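Local structure of metagenomic carboxyl esterase MGS0156 (5D8M) at residues F37-T42 with G72-P77; T290-P295 with A332-E337; G127-S132 with E206-S211; L193-S198 with S224-Y229. The protein probably hydrolyses carboxylic ester bonds, with a parallel sheet flanked by helices that is consistent with the alpha/beta-hydrolase fold. All blocks are in the same frame, centred on the assembly; numbering follows the deposited sequence.

Contact 1. Residues F37-T42 with G72-P77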
loop_
_atom_site.group_PDB
_atom_site.type_symbol
_atom_site.label_atom_id
_atom_site.label_comp_id
_atom_site.label_asym_id
_atom_site.label_seq_id
_atom_site.Cartn_x
_atom_site.Cartn_y
_atom_site.Cartn_z
ATOM N N PHE A 37 -10.554 13.265 2.395
ATOM C CA PHE A 37 -9.937 12.213 3.194
ATOM C C PHE A 37 -9.361 12.776 4.510
ATOM O O PHE A 37 -9.555 12.170 5.574
ATOM C CB PHE A 37 -8.862 11.476 2.393
ATOM C CG PHE A 37 -8.297 10.273 3.108
ATOM C CD1 PHE A 37 -8.995 9.070 3.139
ATOM C CD2 PHE A 37 -7.100 10.364 3.790
ATOM C CE1 PHE A 37 -8.479 7.955 3.821
ATOM C CE2 PHE A 37 -6.571 9.260 4.472
ATOM C CZ PHE A 37 -7.264 8.056 4.480
ATOM N N ARG A 38 -8.676 13.925 4.448
ATOM C CA ARG A 38 -8.163 14.567 5.675
ATOM C C ARG A 38 -9.298 14.867 6.659
ATOM O O ARG A 38 -9.190 14.629 7.866
ATOM C CB ARG A 38 -7.409 15.873 5.358
ATOM C CG ARG A 38 -6.954 16.636 6.618
ATOM C CD ARG A 38 -6.213 17.956 6.292
ATOM N NE ARG A 38 -5.099 17.747 5.356
ATOM C CZ ARG A 38 -3.884 17.322 5.690
ATOM N NH1 ARG A 38 -3.594 17.061 6.953
ATOM N NH2 ARG A 38 -2.954 17.162 4.749
ATOM N N GLU A 39 -10.393 15.374 6.115
ATOM C CA GLU A 39 -11.570 15.701 6.885
ATOM C C GLU A 39 -12.127 14.478 7.625
ATOM O O GLU A 39 -12.426 14.541 8.812
ATOM C CB GLU A 39 -12.617 16.287 5.939
ATOM C CG GLU A 39 -13.846 16.905 6.583
ATOM C CD GLU A 39 -14.677 17.630 5.545
ATOM O OE1 GLU A 39 -14.442 17.401 4.336
ATOM O OE2 GLU A 39 -15.529 18.456 5.924
ATOM N N ILE A 40 -12.276 13.374 6.902
ATOM C CA ILE A 40 -12.764 12.126 7.474
ATOM C C ILE A 40 -11.814 11.595 8.543
ATOM O O ILE A 40 -12.245 11.265 9.660
ATOM C CB ILE A 40 -12.958 11.071 6.372
ATOM C CG1 ILE A 40 -14.191 11.438 5.538
ATOM C CG2 ILE A 40 -13.097 9.668 6.973
ATOM C CD1 ILE A 40 -14.393 10.542 4.306
HETATM N N MSE A 41 -10.522 11.531 8.228
HETATM C CA MSE A 41 -9.573 10.933 9.172
HETATM C C MSE A 41 -9.464 11.798 10.428
HETATM O O MSE A 41 -9.434 11.296 11.556
HETATM C CB MSE A 41 -8.203 10.730 8.525
HETATM C CG MSE A 41 -7.255 9.882 9.357
HETATM SE SE MSE A 41 -5.636 9.391 8.383
HETATM C CE MSE A 41 -4.664 8.593 9.913
ATOM N N THR A 42 -9.467 13.105 10.231
ATOM C CA THR A 42 -9.387 14.047 11.334
ATOM C C THR A 42 -10.590 13.948 12.304
ATOM O O THR A 42 -10.410 13.960 13.529
ATOM C CB THR A 42 -9.251 15.487 10.780
ATOM O OG1 THR A 42 -8.015 15.588 10.053
ATOM C CG2 THR A 42 -9.269 16.510 11.902
ATOM N N GLY A 72 -10.025 22.269 0.061
ATOM C CA GLY A 72 -10.507 22.509 1.408
ATOM C C GLY A 72 -11.437 21.393 1.863
ATOM O O GLY A 72 -11.802 20.520 1.071
ATOM N N PRO A 73 -11.798 21.390 3.155
ATOM C CA PRO A 73 -12.811 20.443 3.639
ATOM C C PRO A 73 -14.198 20.797 3.077
ATOM O O PRO A 73 -14.472 21.968 2.835
ATOM C CB PRO A 73 -12.747 20.604 5.164
ATOM C CG PRO A 73 -12.157 21.961 5.377
ATOM C CD PRO A 73 -11.203 22.181 4.247
ATOM N N THR A 74 -15.042 19.795 2.844
ATOM C CA THR A 74 -16.349 20.020 2.215
ATOM C C THR A 74 -17.374 20.537 3.212
ATOM O O THR A 74 -18.375 21.152 2.831
ATOM C CB THR A 74 -16.897 18.728 1.567
ATOM O OG1 THR A 74 -17.226 17.779 2.595
ATOM C CG2 THR A 74 -15.860 18.114 0.628
ATOM N N GLY A 75 -17.124 20.280 4.493
ATOM C CA GLY A 75 -18.069 20.623 5.540
ATOM C C GLY A 75 -19.175 19.593 5.728
ATOM O O GLY A 75 -19.936 19.660 6.691
ATOM N N ARG A 76 -19.276 18.640 4.805
ATOM C CA ARG A 76 -20.327 17.638 4.893
ATOM C C ARG A 76 -20.015 16.700 6.058
ATOM O O ARG A 76 -18.843 16.431 6.334
ATOM C CB ARG A 76 -20.474 16.883 3.568
ATOM C CG ARG A 76 -20.428 15.377 3.688
ATOM C CD ARG A 76 -20.869 14.642 2.411
ATOM N NE ARG A 76 -20.308 15.103 1.124
ATOM C CZ ARG A 76 -19.047 15.477 0.864
ATOM N NH1 ARG A 76 -18.114 15.510 1.794
ATOM N NH2 ARG A 76 -18.716 15.848 -0.362
ATOM N N PRO A 77 -21.060 16.251 6.778
ATOM C CA PRO A 77 -20.854 15.437 7.987
ATOM C C PRO A 77 -20.059 14.169 7.728
ATOM O O PRO A 77 -20.240 13.508 6.716
ATOM C CB PRO A 77 -22.281 15.099 8.451
ATOM C CG PRO A 77 -23.180 15.428 7.277
ATOM C CD PRO A 77 -22.485 16.547 6.545
HETATM O O HOH W 1 -17.187 17.730 7.864
#
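Glu-39 grips the loop 72-77 with both oxygens of its carboxylate, each meeting a consecutive backbone N-H. Gly-75 N donates over 2.8 Å to Glu-39 OE2, which accepts on its syn lone pair. Thr-74 N reaches OE1 of Glu-39 at 2.9 Å, a fairly straight bond (156°) that also arrives on the syn side but rises 27° out of the carboxylate plane. The hydroxyl OG1 of Thr-74 adds a weak bond to the same OE1, while a water donates both to Glu-39 OE2, at 2.7 Å, and to the carbonyl O of Arg-76, extending the grip one residue further. Glu-39 can reach this far because CG lies anti to its backbone N (chi1 -170°) and the chain beyond is extended, carrying the acid straight out from helix 34-48.

The loop is braced locally as well. Arg-76 N bonds back to Thr-74 OG1 at 3.1 Å, an ST turn, and Gly-75 has a positive phi at which a side chain would press on the preceding carbonyl. Apolar packing is thin: Pro-73 CB rests 3.6 Å from the carboxylate carbon CD of Glu-39, the proline and the glutamate chain crossing at about a right angle. Arg-36, from the same helix, bonds the carbonyls of Arg-76 and Pro-77 and forms a long, weak ion pair with Glu-39.

At this surface site the acid is thus held mostly by main-chain N-H groups, with only a weak ion pair to Arg-36; the converging N-H donors and nearby arginine would be expected to keep it ionised.

Contact 2. Residues T290-P295 with A332-E337; sequences TLLGYP and ARYVEE
Leu-292 sets one methyl squarely over the ring of Tyr-334, the tight half of this buried contact. Its CD2 stands 3.5 Å above the plane of the Tyr-334 ring and over the ring centre, only 11° off the normal, a textbook CH-pi approach in which all six ring carbons lie at similar range. The tyrosine comes in from the helix with CG anti to its backbone N (chi1 -174°), which projects the ring toward the strand. Phe-37 packs on Leu-292 from helix 34-48, and Tyr-246 of the adjoining strand touches Thr-290, Leu-292 and Tyr-334 alike.

The fold brings the two elements together. Strand 290-293 lies between strands 31-32 and 244-248 of the parallel sheet, and helix 324-338, near the C terminus, covers one of its faces, as in alpha/beta hydrolases; Thr-290 and Leu-292, two residues apart, point toward that helix, while Leu-291 points away.

Toward the phenol oxygen the fit is looser. CG2 of Thr-290 is 3.6 Å from OH of Tyr-334, and the polar ends are joined through a water, 2.6 Å from Tyr-334 OH and 3.0 Å from Thr-290 OG1, lying at the edge of the ring in its plane. A leucine in place of Tyr-334 would probably leave the Leu-292 methyl without its aromatic face and the bridging water without its phenol partner.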
loop_
_atom_site.group_PDB
_atom_site.type_symbol
_atom_site.label_atom_id
_atom_site.label_comp_id
_atom_site.label_asym_id
_atom_site.label_seq_id
_atom_site.Cartn_x
_atom_site.Cartn_y
_atom_site.Cartn_z
ATOM N N THR A 290 -8.143 7.863 -7.559
ATOM C CA THR A 290 -8.298 8.970 -6.628
ATOM C C THR A 290 -7.082 9.041 -5.721
ATOM O O THR A 290 -6.681 8.039 -5.178
ATOM C CB THR A 290 -9.573 8.810 -5.772
ATOM O OG1 THR A 290 -10.701 9.031 -6.603
ATOM C CG2 THR A 290 -9.610 9.811 -4.593
ATOM N N LEU A 291 -6.488 10.226 -5.584
ATOM C CA LEU A 291 -5.415 10.434 -4.610
ATOM C C LEU A 291 -6.019 10.839 -3.264
ATOM O O LEU A 291 -6.691 11.875 -3.166
ATOM C CB LEU A 291 -4.437 11.511 -5.092
ATOM C CG LEU A 291 -3.335 11.931 -4.110
ATOM C CD1 LEU A 291 -2.428 10.747 -3.740
ATOM C CD2 LEU A 291 -2.536 13.074 -4.747
ATOM N N LEU A 292 -5.789 10.015 -2.250
ATOM C CA LEU A 292 -6.319 10.263 -0.934
ATOM C C LEU A 292 -5.339 11.089 -0.102
ATOM O O LEU A 292 -5.756 11.783 0.815
ATOM C CB LEU A 292 -6.629 8.943 -0.205
ATOM C CG LEU A 292 -7.644 8.023 -0.859
ATOM C CD1 LEU A 292 -7.801 6.777 0.002
ATOM C CD2 LEU A 292 -8.964 8.754 -1.046
ATOM N N GLY A 293 -4.045 11.007 -0.399
ATOM C CA GLY A 293 -3.085 11.803 0.337
ATOM C C GLY A 293 -1.783 11.124 0.672
ATOM O O GLY A 293 -1.389 10.098 0.078
ATOM N N TYR A 294 -1.093 11.726 1.629
ATOM C CA TYR A 294 0.284 11.356 1.938
ATOM C C TYR A 294 0.483 11.158 3.442
ATOM O O TYR A 294 0.812 12.101 4.142
ATOM C CB TYR A 294 1.256 12.427 1.413
ATOM C CG TYR A 294 1.164 12.689 -0.087
ATOM C CD1 TYR A 294 0.216 13.580 -0.601
ATOM C CD2 TYR A 294 2.007 12.032 -0.989
ATOM C CE1 TYR A 294 0.115 13.821 -1.957
ATOM C CE2 TYR A 294 1.910 12.278 -2.379
ATOM C CZ TYR A 294 0.964 13.171 -2.839
ATOM O OH TYR A 294 0.841 13.439 -4.173
ATOM N N PRO A 295 0.266 9.927 3.934
ATOM C CA PRO A 295 0.528 9.619 5.343
ATOM C C PRO A 295 1.939 9.978 5.742
ATOM O O PRO A 295 2.868 9.640 5.027
ATOM C CB PRO A 295 0.331 8.112 5.421
ATOM C CG PRO A 295 -0.624 7.804 4.289
ATOM C CD PRO A 295 -0.214 8.743 3.187
ATOM N N ALA A 332 -11.930 3.021 4.742
ATOM C CA ALA A 332 -13.229 2.354 4.626
ATOM C C ALA A 332 -14.378 3.343 4.475
ATOM O O ALA A 332 -15.276 3.124 3.675
ATOM C CB ALA A 332 -13.491 1.433 5.854
ATOM N N ARG A 333 -14.375 4.401 5.280
ATOM C CA ARG A 333 -15.456 5.377 5.249
ATOM C C ARG A 333 -15.425 6.229 3.980
ATOM O O ARG A 333 -16.485 6.565 3.445
ATOM C CB ARG A 333 -15.417 6.280 6.494
ATOM C CG ARG A 333 -15.753 5.520 7.792
ATOM C CD ARG A 333 -16.173 6.484 8.868
ATOM N NE ARG A 333 -16.232 5.886 10.198
ATOM C CZ ARG A 333 -17.308 5.304 10.717
ATOM N NH1 ARG A 333 -18.445 5.214 10.016
ATOM N NH2 ARG A 333 -17.244 4.821 11.946
ATOM N N TYR A 334 -14.226 6.570 3.500
ATOM C CA TYR A 334 -14.095 7.351 2.255
ATOM C C TYR A 334 -14.636 6.530 1.088
ATOM O O TYR A 334 -15.423 7.025 0.272
ATOM C CB TYR A 334 -12.625 7.760 1.970
ATOM C CG TYR A 334 -12.499 8.676 0.765
ATOM C CD1 TYR A 334 -12.599 8.174 -0.540
ATOM C CD2 TYR A 334 -12.292 10.044 0.924
ATOM C CE1 TYR A 334 -12.512 9.010 -1.642
ATOM C CE2 TYR A 334 -12.196 10.883 -0.188
ATOM C CZ TYR A 334 -12.310 10.356 -1.461
ATOM O OH TYR A 334 -12.241 11.177 -2.558
ATOM N N VAL A 335 -14.212 5.272 0.996
ATOM C CA VAL A 335 -14.619 4.444 -0.142
ATOM C C VAL A 335 -16.119 4.150 -0.103
ATOM O O VAL A 335 -16.813 4.274 -1.128
ATOM C CB VAL A 335 -13.808 3.120 -0.202
ATOM C CG1 VAL A 335 -14.302 2.235 -1.346
ATOM C CG2 VAL A 335 -12.332 3.432 -0.397
ATOM N N GLU A 336 -16.646 3.813 1.074
ATOM C CA GLU A 336 -18.097 3.622 1.192
ATOM C C GLU A 336 -18.862 4.874 0.761
ATOM O O GLU A 336 -19.869 4.794 0.048
ATOM C CB GLU A 336 -18.507 3.252 2.616
ATOM C CG GLU A 336 -20.044 3.139 2.754
ATOM C CD GLU A 336 -20.498 2.779 4.156
ATOM O OE1 GLU A 336 -19.679 2.240 4.948
ATOM O OE2 GLU A 336 -21.684 3.024 4.460
ATOM N N GLU A 337 -18.382 6.034 1.186
ATOM C CA GLU A 337 -18.997 7.290 0.784
ATOM C C GLU A 337 -18.863 7.500 -0.725
ATOM O O GLU A 337 -19.818 7.911 -1.388
ATOM C CB GLU A 337 -18.372 8.464 1.539
ATOM C CG GLU A 337 -18.951 9.842 1.172
ATOM C CD GLU A 337 -18.358 10.973 2.012
ATOM O OE1 GLU A 337 -17.244 11.439 1.682
ATOM O OE2 GLU A 337 -19.001 11.391 3.005
HETATM O O HOH W 2 -12.872 10.133 -4.890
#

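Contact 3. Residues G127-S132 with E206-S211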
loop_
_atom_site.group_PDB
_atom_site.type_symbol
_atom_site.label_atom_id
_atom_site.label_comp_id
_atom_site.label_asym_id
_atom_site.label_seq_id
_atom_site.Cartn_x
_atom_site.Cartn_y
_atom_site.Cartn_z
ATOM N N GLY A 127 2.713 -15.085 -1.171
ATOM C CA GLY A 127 4.093 -15.510 -1.084
ATOM C C GLY A 127 4.960 -14.282 -0.878
ATOM O O GLY A 127 4.978 -13.370 -1.715
ATOM N N GLY A 128 5.661 -14.237 0.248
ATOM C CA GLY A 128 6.563 -13.131 0.519
ATOM C C GLY A 128 7.714 -13.056 -0.478
ATOM O O GLY A 128 8.276 -11.979 -0.701
ATOM N N ARG A 129 8.073 -14.198 -1.067
ATOM C CA ARG A 129 9.167 -14.249 -2.022
ATOM C C ARG A 129 8.734 -14.696 -3.430
ATOM O O ARG A 129 9.554 -15.164 -4.221
ATOM C CB ARG A 129 10.258 -15.175 -1.477
ATOM C CG ARG A 129 10.767 -14.732 -0.103
ATOM C CD ARG A 129 12.040 -15.456 0.262
ATOM N NE ARG A 129 11.794 -16.792 0.797
ATOM C CZ ARG A 129 12.760 -17.620 1.176
ATOM N NH1 ARG A 129 12.470 -18.816 1.669
ATOM N NH2 ARG A 129 14.024 -17.261 1.048
ATOM N N TRP A 130 7.452 -14.533 -3.745
ATOM C CA TRP A 130 6.897 -15.012 -5.015
ATOM C C TRP A 130 6.535 -13.857 -5.950
ATOM O O TRP A 130 6.274 -12.768 -5.482
ATOM C CB TRP A 130 5.652 -15.856 -4.755
ATOM C CG TRP A 130 5.966 -17.220 -4.170
ATOM C CD1 TRP A 130 7.199 -17.786 -3.999
ATOM C CD2 TRP A 130 5.016 -18.187 -3.713
ATOM N NE1 TRP A 130 7.072 -19.052 -3.460
ATOM C CE2 TRP A 130 5.738 -19.316 -3.277
ATOM C CE3 TRP A 130 3.626 -18.202 -3.620
ATOM C CZ2 TRP A 130 5.111 -20.449 -2.757
ATOM C CZ3 TRP A 130 3.006 -19.330 -3.097
ATOM C CH2 TRP A 130 3.745 -20.437 -2.687
ATOM N N GLY A 131 6.473 -14.117 -7.260
ATOM C CA GLY A 131 6.164 -13.086 -8.236
ATOM C C GLY A 131 4.686 -12.712 -8.214
ATOM O O GLY A 131 3.861 -13.400 -7.606
ATOM N N SER A 132 4.351 -11.612 -8.877
ATOM C CA SER A 132 2.977 -11.124 -8.891
ATOM C C SER A 132 1.974 -12.087 -9.556
ATOM O O SER A 132 0.854 -12.188 -9.095
ATOM C CB SER A 132 2.923 -9.769 -9.583
ATOM O OG SER A 132 3.464 -8.785 -8.724
ATOM N N GLU A 206 16.159 -15.035 -2.376
ATOM C CA GLU A 206 14.975 -15.723 -2.876
ATOM C C GLU A 206 14.924 -17.175 -2.417
ATOM O O GLU A 206 13.860 -17.682 -2.100
ATOM C CB GLU A 206 14.936 -15.660 -4.400
ATOM C CG GLU A 206 14.504 -14.309 -4.943
ATOM C CD GLU A 206 13.009 -14.230 -5.193
ATOM O OE1 GLU A 206 12.277 -15.149 -4.741
ATOM O OE2 GLU A 206 12.584 -13.257 -5.858
ATOM N N SER A 207 16.081 -17.825 -2.353
ATOM C CA SER A 207 16.127 -19.274 -2.228
ATOM C C SER A 207 16.528 -19.802 -0.849
ATOM O O SER A 207 16.488 -21.015 -0.611
ATOM C CB SER A 207 17.083 -19.836 -3.277
ATOM O OG SER A 207 18.365 -19.242 -3.162
HETATM N N MSE A 208 16.922 -18.919 0.062
HETATM C CA MSE A 208 17.388 -19.407 1.354
HETATM C C MSE A 208 16.215 -19.923 2.189
HETATM O O MSE A 208 15.132 -19.339 2.183
HETATM C CB MSE A 208 18.159 -18.321 2.107
HETATM C CG MSE A 208 17.359 -17.083 2.424
HETATM SE SE MSE A 208 18.313 -15.960 3.689
HETATM C CE MSE A 208 18.550 -17.306 5.080
ATOM N N PRO A 209 16.432 -21.038 2.898
ATOM C CA PRO A 209 15.387 -21.684 3.700
ATOM C C PRO A 209 14.948 -20.820 4.881
ATOM O O PRO A 209 15.768 -20.393 5.688
ATOM C CB PRO A 209 16.060 -22.974 4.179
ATOM C CG PRO A 209 17.511 -22.655 4.155
ATOM C CD PRO A 209 17.719 -21.748 2.989
ATOM N N LEU A 210 13.648 -20.560 4.956
ATOM C CA LEU A 210 13.055 -19.800 6.050
ATOM C C LEU A 210 11.807 -20.544 6.508
ATOM O O LEU A 210 11.037 -21.053 5.677
ATOM C CB LEU A 210 12.709 -18.375 5.616
ATOM C CG LEU A 210 13.821 -17.421 5.124
ATOM C CD1 LEU A 210 13.212 -16.167 4.554
ATOM C CD2 LEU A 210 14.806 -17.057 6.241
ATOM N N SER A 211 11.602 -20.611 7.816
ATOM C CA SER A 211 10.508 -21.418 8.351
ATOM C C SER A 211 9.143 -20.726 8.216
ATOM O O SER A 211 8.112 -21.334 8.501
ATOM C CB SER A 211 10.779 -21.759 9.824
ATOM O OG SER A 211 10.868 -20.577 10.601
#
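Arg-129 closes its guanidinium on the carbonyl of Met-208 (present as selenomethionine), where helix 199-207 gives way to loop. NH1 and NH2 of Arg-129 both donate to Met-208 O, at 2.8 Å and 2.6 Å, with that oxygen within 5° of the guanidinium plane; the NH2 bond lies on a carbonyl lone pair, whereas NH1 comes in tilted. The same nitrogens have further acceptors: NH2 bonds Ala-205 O and NH1 bonds Cys-213 O, and NE too is bonded beyond the two segments.

The flat group is also sandwiched. CD1 of Leu-210 sits 3.7 Å above the centre of one face, and Glu-206 O lies over the opposite face, nearer the rim. A bend at chi3 (-81°) of Arg-129 turns the guanidinium into this slot.

Glu-206 returns the contact from the helix. Its CB points away, but a bend at chi2 (-93°) brings OE1 to 2.8 Å from Arg-129 O, while OE2 accepts from Ala-221 N.

Replacing Arg-129 with a leucine would probably leave the carbonyls of Ala-205, Met-208 and Cys-213 without these donors and open a gap beside Leu-210. Since Cys-213 is disulfide-bonded to Cys-99, and Arg-129 also packs on Cys-99, the turn 127-130 is tied to the disulfide as well as to the helix end. A positive charge among carbonyls at a helix C terminus would be stabilised by the helix dipole, consistent with a buried arginine serving here as a hub for main-chain acceptors.

Contact 4. Residues L193-S198 with S224-Y229; sequences LAETFS and SLKRAY
Lys-226, the N-cap residue of helix 227-236, and Leu-225 just before it meet the short, weakly bonded helix 193-196 through Ala-194 and Glu-195. The backbones come close, with CA atoms of Ala-194 and Lys-226 5.5 Å apart, and the small side chain of Ala-194 permits it: its CB lies 3.6 Å from Leu-225 O and 4.0 Å from Leu-225 CB. This close fit has a cost, since Ala-194 O is buried by the contact without a polar partner in the model.

Both segments belong to the helical region between strands 178-184 and 244-248 of the central sheet. Leu-225 is further tied into it by a backbone bond with Ser-191, just ahead of helix 193-196.

Farther out, Glu-195 lies across Lys-226 at about a right angle. The lysine is extended beyond CG, and the glutamate bends at chi2 (-90°) so that its carboxylate comes over the aliphatic part of the lysine, with OE2 of Glu-195 3.4 Å from CD of Lys-226. The charges themselves stay apart: OE1 of Glu-195 is 4.2 Å from NZ of Lys-226, beyond a salt bridge, and NZ has a long, weak ion pair with Asp-223. A water accepts from Ala-228 N at 3.0 Å and donates to Glu-195 OE2 at 3.2 Å, linking the acid to the first turn of helix 227-236, where the negative charge of Glu-195 would probably suit the helix dipole.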
loop_
_atom_site.group_PDB
_atom_site.type_symbol
_atom_site.label_atom_id
_atom_site.label_comp_id
_atom_site.label_asym_id
_atom_site.label_seq_id
_atom_site.Cartn_x
_atom_site.Cartn_y
_atom_site.Cartn_z
ATOM N N LEU A 193 15.136 0.582 -6.346
ATOM C CA LEU A 193 15.920 -0.277 -5.457
ATOM C C LEU A 193 15.889 -1.734 -5.924
ATOM O O LEU A 193 16.822 -2.477 -5.671
ATOM C CB LEU A 193 15.402 -0.181 -4.023
ATOM C CG LEU A 193 15.562 1.192 -3.360
ATOM C CD1 LEU A 193 14.876 1.195 -2.004
ATOM C CD2 LEU A 193 17.017 1.610 -3.222
ATOM N N ALA A 194 14.829 -2.144 -6.618
ATOM C CA ALA A 194 14.775 -3.520 -7.111
ATOM C C ALA A 194 15.917 -3.804 -8.096
ATOM O O ALA A 194 16.346 -4.946 -8.261
ATOM C CB ALA A 194 13.410 -3.819 -7.754
ATOM N N GLU A 195 16.438 -2.769 -8.732
ATOM C CA GLU A 195 17.545 -2.968 -9.662
ATOM C C GLU A 195 18.893 -2.685 -9.019
ATOM O O GLU A 195 19.923 -3.040 -9.571
ATOM C CB GLU A 195 17.377 -2.080 -10.894
ATOM C CG GLU A 195 16.282 -2.519 -11.851
ATOM C CD GLU A 195 16.767 -3.482 -12.919
ATOM O OE1 GLU A 195 17.835 -4.113 -12.737
ATOM O OE2 GLU A 195 16.070 -3.604 -13.953
ATOM N N THR A 196 18.895 -2.042 -7.860
ATOM C CA THR A 196 20.147 -1.563 -7.253
ATOM C C THR A 196 21.113 -2.676 -6.831
ATOM O O THR A 196 22.328 -2.518 -6.922
ATOM C CB THR A 196 19.854 -0.682 -6.017
ATOM O OG1 THR A 196 19.061 0.436 -6.413
ATOM C CG2 THR A 196 21.129 -0.166 -5.392
ATOM N N PHE A 197 20.584 -3.803 -6.371
ATOM C CA PHE A 197 21.454 -4.834 -5.807
ATOM C C PHE A 197 21.679 -6.026 -6.746
ATOM O O PHE A 197 20.861 -6.306 -7.620
ATOM C CB PHE A 197 20.888 -5.264 -4.454
ATOM C CG PHE A 197 20.631 -4.094 -3.537
ATOM C CD1 PHE A 197 21.697 -3.408 -2.952
ATOM C CD2 PHE A 197 19.342 -3.648 -3.301
ATOM C CE1 PHE A 197 21.472 -2.313 -2.131
ATOM C CE2 PHE A 197 19.112 -2.551 -2.476
ATOM C CZ PHE A 197 20.176 -1.884 -1.894
ATOM N N SER A 198 22.810 -6.703 -6.577
ATOM C CA SER A 198 23.240 -7.744 -7.513
ATOM C C SER A 198 22.270 -8.922 -7.576
ATOM O O SER A 198 21.626 -9.262 -6.582
ATOM C CB SER A 198 24.638 -8.257 -7.143
ATOM O OG SER A 198 24.569 -9.241 -6.126
ATOM N N SER A 224 9.090 -8.462 -10.326
ATOM C CA SER A 224 7.774 -7.856 -10.314
ATOM C C SER A 224 7.830 -6.406 -9.854
ATOM O O SER A 224 6.877 -5.657 -10.059
ATOM C CB SER A 224 6.826 -8.654 -9.411
ATOM O OG SER A 224 6.574 -9.921 -9.961
ATOM N N LEU A 225 8.929 -6.034 -9.207
ATOM C CA LEU A 225 9.089 -4.691 -8.662
ATOM C C LEU A 225 10.013 -3.793 -9.486
ATOM O O LEU A 225 10.258 -2.647 -9.112
ATOM C CB LEU A 225 9.603 -4.780 -7.223
ATOM C CG LEU A 225 8.547 -5.401 -6.301
ATOM C CD1 LEU A 225 9.106 -5.667 -4.887
ATOM C CD2 LEU A 225 7.340 -4.463 -6.266
ATOM N N LYS A 226 10.541 -4.299 -10.596
ATOM C CA LYS A 226 11.414 -3.475 -11.434
ATOM C C LYS A 226 10.595 -2.430 -12.169
ATOM O O LYS A 226 9.528 -2.714 -12.695
ATOM C CB LYS A 226 12.207 -4.327 -12.434
ATOM C CG LYS A 226 13.255 -5.182 -11.735
ATOM C CD LYS A 226 14.043 -6.062 -12.667
ATOM C CE LYS A 226 14.981 -6.955 -11.851
ATOM N NZ LYS A 226 15.830 -7.770 -12.745
ATOM N N ARG A 227 11.104 -1.210 -12.174
ATOM C CA ARG A 227 10.417 -0.092 -12.780
ATOM C C ARG A 227 10.046 -0.384 -14.251
ATOM O O ARG A 227 8.912 -0.159 -14.660
ATOM C CB ARG A 227 11.294 1.165 -12.678
ATOM C CG ARG A 227 10.782 2.333 -13.483
ATOM C CD ARG A 227 11.644 3.577 -13.259
ATOM N NE ARG A 227 11.381 4.167 -11.953
ATOM C CZ ARG A 227 11.969 5.263 -11.502
ATOM N NH1 ARG A 227 12.869 5.876 -12.251
ATOM N NH2 ARG A 227 11.659 5.742 -10.304
ATOM N N ALA A 228 10.999 -0.897 -15.027
ATOM C CA ALA A 228 10.751 -1.239 -16.424
ATOM C C ALA A 228 9.562 -2.208 -16.554
ATOM O O ALA A 228 8.659 -2.016 -17.357
ATOM C CB ALA A 228 12.001 -1.837 -17.047
ATOM N N TYR A 229 9.546 -3.232 -15.722
ATOM C CA TYR A 229 8.464 -4.197 -15.759
ATOM C C TYR A 229 7.105 -3.586 -15.398
ATOM O O TYR A 229 6.107 -3.787 -16.090
ATOM C CB TYR A 229 8.788 -5.339 -14.814
ATOM C CG TYR A 229 7.839 -6.502 -14.933
ATOM C CD1 TYR A 229 8.044 -7.488 -15.894
ATOM C CD2 TYR A 229 6.753 -6.622 -14.082
ATOM C CE1 TYR A 229 7.181 -8.564 -16.002
ATOM C CE2 TYR A 229 5.893 -7.688 -14.179
ATOM C CZ TYR A 229 6.109 -8.661 -15.133
ATOM O OH TYR A 229 5.239 -9.727 -15.225
HETATM O O HOH W 3 13.826 -1.388 -14.320
#

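How the contacts relate
From the N terminus, contact 1 comes first, closing the loop from helix 34-48 to residues 72-77. Contact 3 then opens at 127-132, and contact 4 at 193-198 before contact 3 closes at 206-211; contact 4 closes after it, at 224-229, so the two cross. Contact 3 joins the loop after strand 120-123 to the end of helix 199-207, contact 4 helix 193-196 to the start of helix 227-236, and Ser-132 N meets Ser-224 OG between them in a probable hydrogen bond. Contact 2 follows in series, joining strand 290-293 to helix 324-338. It packs against contact 1 through Phe-37 and Ile-40, on the opposite side of the chain's centre from contacts 3 and 4.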